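PDB 4P3G: signal recognition particle subunit SRP68 from Chaetomium thermophilum, which binds SRP RNA through its N-terminal RNA-binding domain and probably helps the particle target secretory and membrane proteins to the endoplasmic reticulum. Local coordinates for residues N40-L45 / V73-L78; R82-A87 / S111-G116; I173-A178 / E188-T193. All coordinates share one frame; numbering follows the deposited sequence.

Interaction 1: N40-L45 / V73-L78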
loop_
_atom_site.group_PDB
_atom_site.type_symbol
_atom_site.label_atom_id
_atom_site.label_comp_id
_atom_site.label_asym_id
_atom_site.label_seq_id
_atom_site.Cartn_x
_atom_site.Cartn_y
_atom_site.Cartn_z
ATOM N N ASN A 40 6.555 18.021 -43.770
ATOM C CA ASN A 40 5.339 18.067 -44.560
ATOM C C ASN A 40 4.278 18.870 -43.830
ATOM O O ASN A 40 3.507 19.594 -44.452
ATOM C CB ASN A 40 4.836 16.657 -44.860
ATOM C CG ASN A 40 5.798 15.869 -45.738
ATOM O OD1 ASN A 40 6.438 16.425 -46.644
ATOM N ND2 ASN A 40 5.915 14.570 -45.470
ATOM N N CYS A 41 4.265 18.768 -42.504
ATOM C CA CYS A 41 3.240 19.449 -41.732
ATOM C C CYS A 41 3.376 20.964 -41.851
ATOM O O CYS A 41 2.385 21.666 -42.081
ATOM C CB CYS A 41 3.297 19.029 -40.260
ATOM S SG CYS A 41 1.892 19.626 -39.272
ATOM N N ARG A 42 4.602 21.463 -41.732
ATOM C CA ARG A 42 4.830 22.899 -41.795
ATOM C C ARG A 42 4.417 23.467 -43.153
ATOM O O ARG A 42 3.855 24.563 -43.234
ATOM C CB ARG A 42 6.292 23.220 -41.481
ATOM C CG ARG A 42 6.596 23.143 -40.012
ATOM C CD ARG A 42 8.072 23.085 -39.710
ATOM N NE ARG A 42 8.294 23.010 -38.261
ATOM C CZ ARG A 42 9.441 22.669 -37.674
ATOM N NH1 ARG A 42 10.495 22.325 -38.397
ATOM N NH2 ARG A 42 9.523 22.646 -36.352
ATOM N N LYS A 43 4.679 22.723 -44.221
ATOM C CA LYS A 43 4.299 23.179 -45.548
ATOM C C LYS A 43 2.780 23.306 -45.673
ATOM O O LYS A 43 2.288 24.265 -46.263
ATOM C CB LYS A 43 4.868 22.263 -46.624
ATOM C CG LYS A 43 6.373 22.395 -46.761
ATOM C CD LYS A 43 6.937 21.396 -47.751
ATOM C CE LYS A 43 8.460 21.435 -47.785
ATOM N NZ LYS A 43 9.021 20.482 -48.797
ATOM N N LYS A 44 2.036 22.350 -45.124
ATOM C CA LYS A 44 0.575 22.394 -45.190
ATOM C C LYS A 44 0.016 23.648 -44.534
ATOM O O LYS A 44 -0.998 24.189 -44.971
ATOM C CB LYS A 44 -0.042 21.177 -44.507
ATOM C CG LYS A 44 0.093 19.889 -45.272
ATOM C CD LYS A 44 -1.030 18.933 -44.916
ATOM C CE LYS A 44 -0.818 17.596 -45.589
ATOM N NZ LYS A 44 0.506 17.036 -45.175
ATOM N N LEU A 45 0.683 24.100 -43.483
ATOM C CA LEU A 45 0.230 25.245 -42.707
ATOM C C LEU A 45 0.854 26.519 -43.224
ATOM O O LEU A 45 0.654 27.589 -42.646
ATOM C CB LEU A 45 0.592 25.063 -41.228
ATOM C CG LEU A 45 -0.118 23.937 -40.489
ATOM C CD1 LEU A 45 0.387 23.832 -39.066
ATOM C CD2 LEU A 45 -1.602 24.220 -40.510
ATOM N N VAL A 73 -2.340 21.362 -34.056
ATOM C CA VAL A 73 -2.126 20.360 -33.018
ATOM C C VAL A 73 -1.138 19.317 -33.518
ATOM O O VAL A 73 -0.198 18.981 -32.819
ATOM C CB VAL A 73 -3.443 19.666 -32.575
ATOM C CG1 VAL A 73 -3.166 18.466 -31.674
ATOM C CG2 VAL A 73 -4.368 20.666 -31.882
ATOM N N ARG A 74 -1.301 18.835 -34.740
ATOM C CA ARG A 74 -0.371 17.829 -35.231
ATOM C C ARG A 74 1.070 18.344 -35.226
ATOM O O ARG A 74 1.998 17.617 -34.862
ATOM C CB ARG A 74 -0.746 17.379 -36.630
ATOM C CG ARG A 74 0.079 16.220 -37.113
ATOM C CD ARG A 74 -0.603 15.507 -38.271
ATOM N NE ARG A 74 0.080 14.252 -38.550
ATOM C CZ ARG A 74 0.895 14.057 -39.580
ATOM N NH1 ARG A 74 1.102 15.036 -40.457
ATOM N NH2 ARG A 74 1.490 12.879 -39.725
ATOM N N LEU A 75 1.245 19.615 -35.555
ATOM C CA LEU A 75 2.563 20.221 -35.536
ATOM C C LEU A 75 3.194 20.099 -34.146
ATOM O O LEU A 75 4.377 19.788 -34.022
ATOM C CB LEU A 75 2.464 21.693 -35.922
ATOM C CG LEU A 75 3.807 22.401 -36.086
ATOM C CD1 LEU A 75 4.521 21.826 -37.291
ATOM C CD2 LEU A 75 3.615 23.898 -36.242
ATOM N N GLN A 76 2.406 20.356 -33.109
ATOM C CA GLN A 76 2.906 20.322 -31.745
ATOM C C GLN A 76 3.285 18.919 -31.278
ATOM O O GLN A 76 4.272 18.738 -30.572
ATOM C CB GLN A 76 1.876 20.914 -30.801
ATOM C CG GLN A 76 1.566 22.356 -31.111
ATOM C CD GLN A 76 2.798 23.233 -31.078
ATOM O OE1 GLN A 76 3.372 23.551 -32.118
ATOM N NE2 GLN A 76 3.209 23.637 -29.874
ATOM N N LEU A 77 2.492 17.931 -31.656
ATOM C CA LEU A 77 2.769 16.558 -31.275
ATOM C C LEU A 77 4.092 16.095 -31.899
ATOM O O LEU A 77 4.986 15.586 -31.211
ATOM C CB LEU A 77 1.620 15.674 -31.739
ATOM C CG LEU A 77 0.371 15.989 -30.908
ATOM C CD1 LEU A 77 -0.771 15.019 -31.189
ATOM C CD2 LEU A 77 0.698 16.067 -29.418
ATOM N N LEU A 78 4.228 16.320 -33.201
ATOM C CA LEU A 78 5.424 15.909 -33.932
ATOM C C LEU A 78 6.633 16.601 -33.322
ATOM O O LEU A 78 7.717 16.018 -33.202
ATOM C CB LEU A 78 5.306 16.255 -35.417
ATOM C CG LEU A 78 4.182 15.474 -36.109
ATOM C CD1 LEU A 78 3.973 15.874 -37.582
ATOM C CD2 LEU A 78 4.392 13.976 -35.965
#

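Interaction 2: R82-A87 / S111-G116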
loop_
_atom_site.group_PDB
_atom_site.type_symbol
_atom_site.label_atom_id
_atom_site.label_comp_id
_atom_site.label_asym_id
_atom_site.label_seq_id
_atom_site.Cartn_x
_atom_site.Cartn_y
_atom_site.Cartn_z
ATOM N N ARG A 82 9.427 14.423 -31.400
ATOM C CA ARG A 82 10.774 14.360 -31.956
ATOM C C ARG A 82 11.836 14.506 -30.845
ATOM O O ARG A 82 12.798 13.747 -30.789
ATOM C CB ARG A 82 10.960 15.419 -33.053
ATOM C CG ARG A 82 12.218 15.210 -33.897
ATOM C CD ARG A 82 12.303 16.196 -35.045
ATOM N NE ARG A 82 12.628 17.523 -34.539
ATOM C CZ ARG A 82 12.960 18.559 -35.298
ATOM N NH1 ARG A 82 12.983 18.442 -36.621
ATOM N NH2 ARG A 82 13.237 19.726 -34.729
ATOM N N ALA A 83 11.616 15.421 -29.912
ATOM C CA ALA A 83 12.532 15.594 -28.782
ATOM C C ALA A 83 12.586 14.331 -27.936
ATOM O O ALA A 83 13.626 13.987 -27.384
ATOM C CB ALA A 83 12.109 16.777 -27.925
ATOM N N TRP A 84 11.435 13.684 -27.798
ATOM C CA TRP A 84 11.324 12.453 -27.057
ATOM C C TRP A 84 12.181 11.377 -27.724
ATOM O O TRP A 84 12.900 10.612 -27.052
ATOM C CB TRP A 84 9.868 12.009 -27.013
ATOM C CG TRP A 84 9.648 10.782 -26.199
ATOM C CD1 TRP A 84 9.526 10.719 -24.840
ATOM C CD2 TRP A 84 9.554 9.432 -26.679
ATOM N NE1 TRP A 84 9.359 9.412 -24.448
ATOM C CE2 TRP A 84 9.361 8.606 -25.558
ATOM C CE3 TRP A 84 9.618 8.846 -27.947
ATOM C CZ2 TRP A 84 9.240 7.226 -25.661
ATOM C CZ3 TRP A 84 9.481 7.462 -28.055
ATOM C CH2 TRP A 84 9.296 6.673 -26.919
ATOM N N ALA A 85 12.095 11.321 -29.052
ATOM C CA ALA A 85 12.808 10.319 -29.839
ATOM C C ALA A 85 14.313 10.502 -29.668
ATOM O O ALA A 85 15.075 9.550 -29.452
ATOM C CB ALA A 85 12.433 10.460 -31.298
ATOM N N HIS A 86 14.729 11.756 -29.742
ATOM C CA HIS A 86 16.130 12.090 -29.632
ATOM C C HIS A 86 16.622 11.661 -28.245
ATOM O O HIS A 86 17.693 11.066 -28.104
ATOM C CB HIS A 86 16.329 13.584 -29.914
ATOM C CG HIS A 86 17.759 13.998 -30.010
ATOM N ND1 HIS A 86 18.803 13.099 -30.040
ATOM C CD2 HIS A 86 18.327 15.231 -30.051
ATOM C CE1 HIS A 86 19.948 13.754 -30.084
ATOM N NE2 HIS A 86 19.685 15.051 -30.090
ATOM N N ALA A 87 15.826 11.954 -27.224
ATOM C CA ALA A 87 16.181 11.584 -25.864
ATOM C C ALA A 87 16.236 10.064 -25.719
ATOM O O ALA A 87 17.166 9.538 -25.106
ATOM C CB ALA A 87 15.216 12.175 -24.887
ATOM N N SER A 111 17.318 17.680 -21.298
ATOM C CA SER A 111 16.966 18.882 -22.092
ATOM C C SER A 111 15.901 18.630 -23.133
ATOM O O SER A 111 15.038 19.471 -23.365
ATOM C CB SER A 111 18.170 19.425 -22.841
ATOM O OG SER A 111 19.122 19.971 -21.978
ATOM N N ARG A 112 16.014 17.481 -23.788
ATOM C CA ARG A 112 15.121 17.084 -24.852
ATOM C C ARG A 112 13.759 16.844 -24.294
ATOM O O ARG A 112 12.770 17.410 -24.758
ATOM C CB ARG A 112 15.616 15.813 -25.553
ATOM C CG ARG A 112 16.435 16.023 -26.824
ATOM C CD ARG A 112 17.319 17.248 -26.731
ATOM N NE ARG A 112 16.702 18.408 -27.370
ATOM C CZ ARG A 112 17.080 19.660 -27.142
ATOM N NH1 ARG A 112 18.069 19.912 -26.282
ATOM N NH2 ARG A 112 16.462 20.657 -27.765
ATOM N N LEU A 113 13.718 16.005 -23.272
ATOM C CA LEU A 113 12.473 15.685 -22.598
ATOM C C LEU A 113 11.799 16.908 -21.987
ATOM O O LEU A 113 10.587 17.059 -22.080
ATOM C CB LEU A 113 12.748 14.656 -21.525
ATOM C CG LEU A 113 13.145 13.283 -22.033
ATOM C CD1 LEU A 113 13.469 12.461 -20.821
ATOM C CD2 LEU A 113 12.002 12.669 -22.792
ATOM N N GLU A 114 12.585 17.782 -21.366
ATOM C CA GLU A 114 12.012 18.962 -20.737
ATOM C C GLU A 114 11.419 19.867 -21.826
ATOM O O GLU A 114 10.388 20.510 -21.629
ATOM C CB GLU A 114 13.052 19.705 -19.885
ATOM C CG GLU A 114 13.578 18.936 -18.681
ATOM C CD GLU A 114 14.579 19.756 -17.838
ATOM O OE1 GLU A 114 15.168 20.725 -18.361
ATOM O OE2 GLU A 114 14.811 19.418 -16.651
ATOM N N LYS A 115 12.072 19.904 -22.981
ATOM C CA LYS A 115 11.552 20.652 -24.119
ATOM C C LYS A 115 10.252 20.038 -24.634
ATOM O O LYS A 115 9.279 20.736 -24.899
ATOM C CB LYS A 115 12.563 20.674 -25.247
ATOM C CG LYS A 115 12.054 21.476 -26.426
ATOM C CD LYS A 115 12.908 21.288 -27.626
ATOM C CE LYS A 115 12.385 22.103 -28.771
ATOM N NZ LYS A 115 13.239 21.837 -29.940
ATOM N N GLY A 116 10.233 18.721 -24.769
ATOM C CA GLY A 116 9.028 18.042 -25.193
ATOM C C GLY A 116 7.890 18.279 -24.201
ATOM O O GLY A 116 6.734 18.470 -24.612
#

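Interaction 3: I173-A178 / E188-T193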
loop_
_atom_site.group_PDB
_atom_site.type_symbol
_atom_site.label_atom_id
_atom_site.label_comp_id
_atom_site.label_asym_id
_atom_site.label_seq_id
_atom_site.Cartn_x
_atom_site.Cartn_y
_atom_site.Cartn_z
ATOM N N ILE A 173 -5.744 10.105 -14.743
ATOM C CA ILE A 173 -6.497 10.475 -15.926
ATOM C C ILE A 173 -6.561 9.325 -16.923
ATOM O O ILE A 173 -7.638 8.997 -17.427
ATOM C CB ILE A 173 -5.883 11.705 -16.583
ATOM C CG1 ILE A 173 -5.947 12.888 -15.606
ATOM C CG2 ILE A 173 -6.583 12.041 -17.909
ATOM C CD1 ILE A 173 -5.522 14.198 -16.210
ATOM N N TYR A 174 -5.423 8.683 -17.187
ATOM C CA TYR A 174 -5.407 7.576 -18.146
ATOM C C TYR A 174 -6.234 6.383 -17.701
ATOM O O TYR A 174 -6.915 5.744 -18.504
ATOM C CB TYR A 174 -4.001 7.132 -18.443
ATOM C CG TYR A 174 -3.290 7.950 -19.478
ATOM C CD1 TYR A 174 -3.926 8.366 -20.650
ATOM C CD2 TYR A 174 -1.978 8.322 -19.270
ATOM C CE1 TYR A 174 -3.245 9.106 -21.579
ATOM C CE2 TYR A 174 -1.305 9.047 -20.172
ATOM C CZ TYR A 174 -1.922 9.440 -21.330
ATOM O OH TYR A 174 -1.167 10.194 -22.195
ATOM N N THR A 175 -6.208 6.107 -16.408
ATOM C CA THR A 175 -6.993 5.006 -15.897
ATOM C C THR A 175 -8.452 5.251 -16.181
ATOM O O THR A 175 -9.204 4.324 -16.490
ATOM C CB THR A 175 -6.765 4.799 -14.405
ATOM O OG1 THR A 175 -5.432 4.304 -14.203
ATOM C CG2 THR A 175 -7.737 3.805 -13.882
ATOM N N ALA A 176 -8.845 6.519 -16.115
ATOM C CA ALA A 176 -10.215 6.858 -16.431
ATOM C C ALA A 176 -10.491 6.704 -17.928
ATOM O O ALA A 176 -11.476 6.053 -18.308
ATOM C CB ALA A 176 -10.530 8.271 -15.960
ATOM N N LEU A 177 -9.585 7.241 -18.759
ATOM C CA LEU A 177 -9.727 7.209 -20.225
ATOM C C LEU A 177 -9.662 5.793 -20.772
ATOM O O LEU A 177 -10.263 5.480 -21.799
ATOM C CB LEU A 177 -8.635 8.042 -20.909
ATOM C CG LEU A 177 -8.701 9.562 -20.770
ATOM C CD1 LEU A 177 -7.469 10.224 -21.332
ATOM C CD2 LEU A 177 -9.929 10.100 -21.455
ATOM N N ALA A 178 -8.914 4.941 -20.088
ATOM C CA ALA A 178 -8.787 3.570 -20.515
ATOM C C ALA A 178 -10.111 2.920 -20.347
ATOM O O ALA A 178 -10.682 2.374 -21.270
ATOM C CB ALA A 178 -7.746 2.841 -19.680
ATOM N N GLU A 188 -2.289 -0.422 -22.411
ATOM C CA GLU A 188 -0.914 -0.756 -22.771
ATOM C C GLU A 188 -0.013 0.348 -22.277
ATOM O O GLU A 188 1.039 0.082 -21.720
ATOM C CB GLU A 188 -0.725 -0.915 -24.278
ATOM C CG GLU A 188 -1.519 -2.047 -24.899
ATOM C CD GLU A 188 -1.420 -2.075 -26.419
ATOM O OE1 GLU A 188 -0.857 -1.121 -27.009
ATOM O OE2 GLU A 188 -1.937 -3.042 -27.024
ATOM N N LEU A 189 -0.420 1.592 -22.464
ATOM C CA LEU A 189 0.428 2.680 -22.032
ATOM C C LEU A 189 0.597 2.690 -20.490
ATOM O O LEU A 189 1.709 2.900 -19.989
ATOM C CB LEU A 189 -0.137 4.009 -22.516
ATOM C CG LEU A 189 0.787 5.209 -22.314
ATOM C CD1 LEU A 189 2.105 5.025 -23.083
ATOM C CD2 LEU A 189 0.114 6.500 -22.719
ATOM N N LEU A 190 -0.482 2.408 -19.749
ATOM C CA LEU A 190 -0.428 2.336 -18.289
ATOM C C LEU A 190 0.444 1.163 -17.878
ATOM O O LEU A 190 1.325 1.266 -17.005
ATOM C CB LEU A 190 -1.838 2.116 -17.718
ATOM C CG LEU A 190 -2.851 3.274 -17.755
ATOM C CD1 LEU A 190 -4.261 2.764 -17.584
ATOM C CD2 LEU A 190 -2.514 4.294 -16.701
ATOM N N SER A 191 0.186 0.040 -18.529
ATOM C CA SER A 191 0.828 -1.217 -18.191
ATOM C C SER A 191 2.332 -1.264 -18.490
ATOM O O SER A 191 3.101 -1.876 -17.756
ATOM C CB SER A 191 0.142 -2.341 -18.926
ATOM O OG SER A 191 0.809 -3.521 -18.591
ATOM N N ASP A 192 2.729 -0.673 -19.610
ATOM C CA ASP A 192 4.084 -0.784 -20.124
ATOM C C ASP A 192 4.977 0.401 -19.784
ATOM O O ASP A 192 6.180 0.293 -19.869
ATOM C CB ASP A 192 4.045 -0.975 -21.632
ATOM C CG ASP A 192 3.314 -2.250 -22.040
ATOM O OD1 ASP A 192 3.185 -3.173 -21.198
ATOM O OD2 ASP A 192 2.834 -2.308 -23.197
ATOM N N THR A 193 4.404 1.547 -19.432
ATOM C CA THR A 193 5.231 2.729 -19.222
ATOM C C THR A 193 4.985 3.420 -17.883
ATOM O O THR A 193 5.902 3.685 -17.106
ATOM C CB THR A 193 4.990 3.740 -20.310
ATOM O OG1 THR A 193 5.302 3.144 -21.563
ATOM C CG2 THR A 193 5.842 4.973 -20.086
#

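Interaction 1: N40-L45 / V73-L78
Leu75 presents its side chain to the facing helix, where Cys41 and Arg42 share its CD1 methyl and Leu45 meets CD2. The Cys41 thiol comes in over the base of the leucine. With SG anti to the backbone N (chi1 -171°), the sulfur reaches across the groove to lie 3.8 Å from Leu75 N and 4.0 Å from Leu75 CD1. A compact, weakly polar sulfur suits this spot because it can rest against the backbone and a methyl at once. Arg42 touches mainly with its hydrocarbon stem: its chain, extended from CG to NE, crosses the leucine at about a right angle, and CG lies 3.7 Å from Leu75 CD1. The other methyl, Leu75 CD2, is met by Leu45 CD1 at 4.3 Å, where the chain has just left helical geometry. One turn on from Leu75, Leu78 brings CD1 to 4.2 Å from Cys41 CB. That same Leu78 methyl also lies over the centre of one face of the Arg74 guanidinium, a contact within its own helix that shields part of the flat group.

The helices run nearly antiparallel, their segment axes 155° apart and 9.8 Å from each other at closest approach. Each is part of a longer rod, helix 27-44 or helix 71-93, in the all-helical RNA-binding domain of SRP68. Leu38 of the first rod also packs on Leu75 and Leu78, while Phe13 of helix 10-21 touches Leu78 and Arg74.

The join is therefore largely apolar, made of methyls, a thiol and aliphatic stems, with Arg42 contributing mostly carbon. At the edge, Lys44 NZ and Arg74 NH1 are like charges 5.2 Å apart; this pair adds no attraction and may repel slightly, so cohesion probably comes mainly from buried hydrocarbon.

Interaction 2: R82-A87 / S111-G116
Ala83 meets Arg112 with little but a methyl and the backbone at the join. Ala83 CB lies 3.3 Å from the carbonyl O of Arg112, while Ala83 O faces Arg112 CB. Gly116, a turn further along, has its N 4.2 Å from Ala83 CB; a CB here would head toward the facing helix, close to the Ala83 methyl. Ala87 wedges its methyl between two neighbours, touching Arg112 CB and, at 3.7 Å, Leu113 CG.

Small residues at these points let the segment axes approach to 7.9 Å, at 161° between their directions. Helix 71-93 and helix 103-128 follow one another in the sequence and form an antiparallel helical hairpin, in keeping with the tetratricopeptide-like character of this RNA-binding domain.

Larger side chains flank the alanines. The CB of Trp84 heads away from the partner helix, yet the indole, its CG anti to the backbone N (chi1 -177°), swings CD1 to 3.8 Å from Leu113 CD2. Leu113 keeps CG opposite its own carbonyl carbon, which lets its branch fill the space between Ala87 and the indole. Leu149 also touches Trp84, and Arg18 is a cation-pi partner of its ring. On the other flank Arg112 bends at chi2 and chi3, laying its flexible aliphatic stem beside the flat imidazole, with Arg112 CG 3.8 Å from His86 CD2. The imidazole and guanidinium planes stand 44° apart, and the His86 and His108 rings meet roughly at right angles.

Interaction 3: I173-A178 / E188-T193
Tyr174 offers one face of its ring to a methyl of Leu189, whose CD2 lies 4.2 Å from the ring centroid and 28° off the normal, a CH-pi contact. The methyl sits toward the phenol end of the ring, 3.8 Å from Tyr174 CZ. With CG trans to the main-chain nitrogen (chi1 -171°), Leu189 carries its branch over the ring. An aromatic suits the place because its broad face gives a methyl a flat surface to rest on.

Leu190 covers more ground. Its CD2 meets Tyr174 CB at 3.6 Å and Thr175 OG1 at 3.8 Å, and its CD1 reaches Ala178 CB at 4.1 Å, so one branched residue spans a whole turn of the opposing helix. Replacing Leu190 by an alanine is likely to leave Tyr174 CB, Thr175 and Ala178 without their apolar neighbour and open a gap between the helices.

Helix 160-181 and helix 186-205, joined by a short turn, form an antiparallel helical hairpin, consistent with a tetratricopeptide-like domain; the segments run in broadly opposite directions, 139° apart, with axes 10.2 Å from each other at closest approach. Behind the contact, Ala144 and Tyr145 pack on Tyr174, while Leu140 of the second subunit packs on Ala176.

Thr175 OG1 bonds to Arg171 O within its own helix, so this hydroxyl can border a leucine with its polar need met; attraction across the contact rests on dispersion and hydrophobic burial.

Interactions 1 and 2 share helix 71-93: near its start the helix packs on helix 27-44, and further along it meets helix 103-128, the contact centres lying 17 Å apart. Interaction 3 joins a later pair of helices, with its centre 26 Å from that of interaction 1 and 21 Å from that of interaction 2; nearest atoms are about 9 Å and 7 Å away. The three pairings thus come in series along the chain, each between helices that run in broadly opposite directions; interactions 1 and 2 adjoin only along helix 71-93, and interaction 3 touches neither. All belong to the RNA-binding domain, but these packing contacts alone identify no RNA-contacting residue.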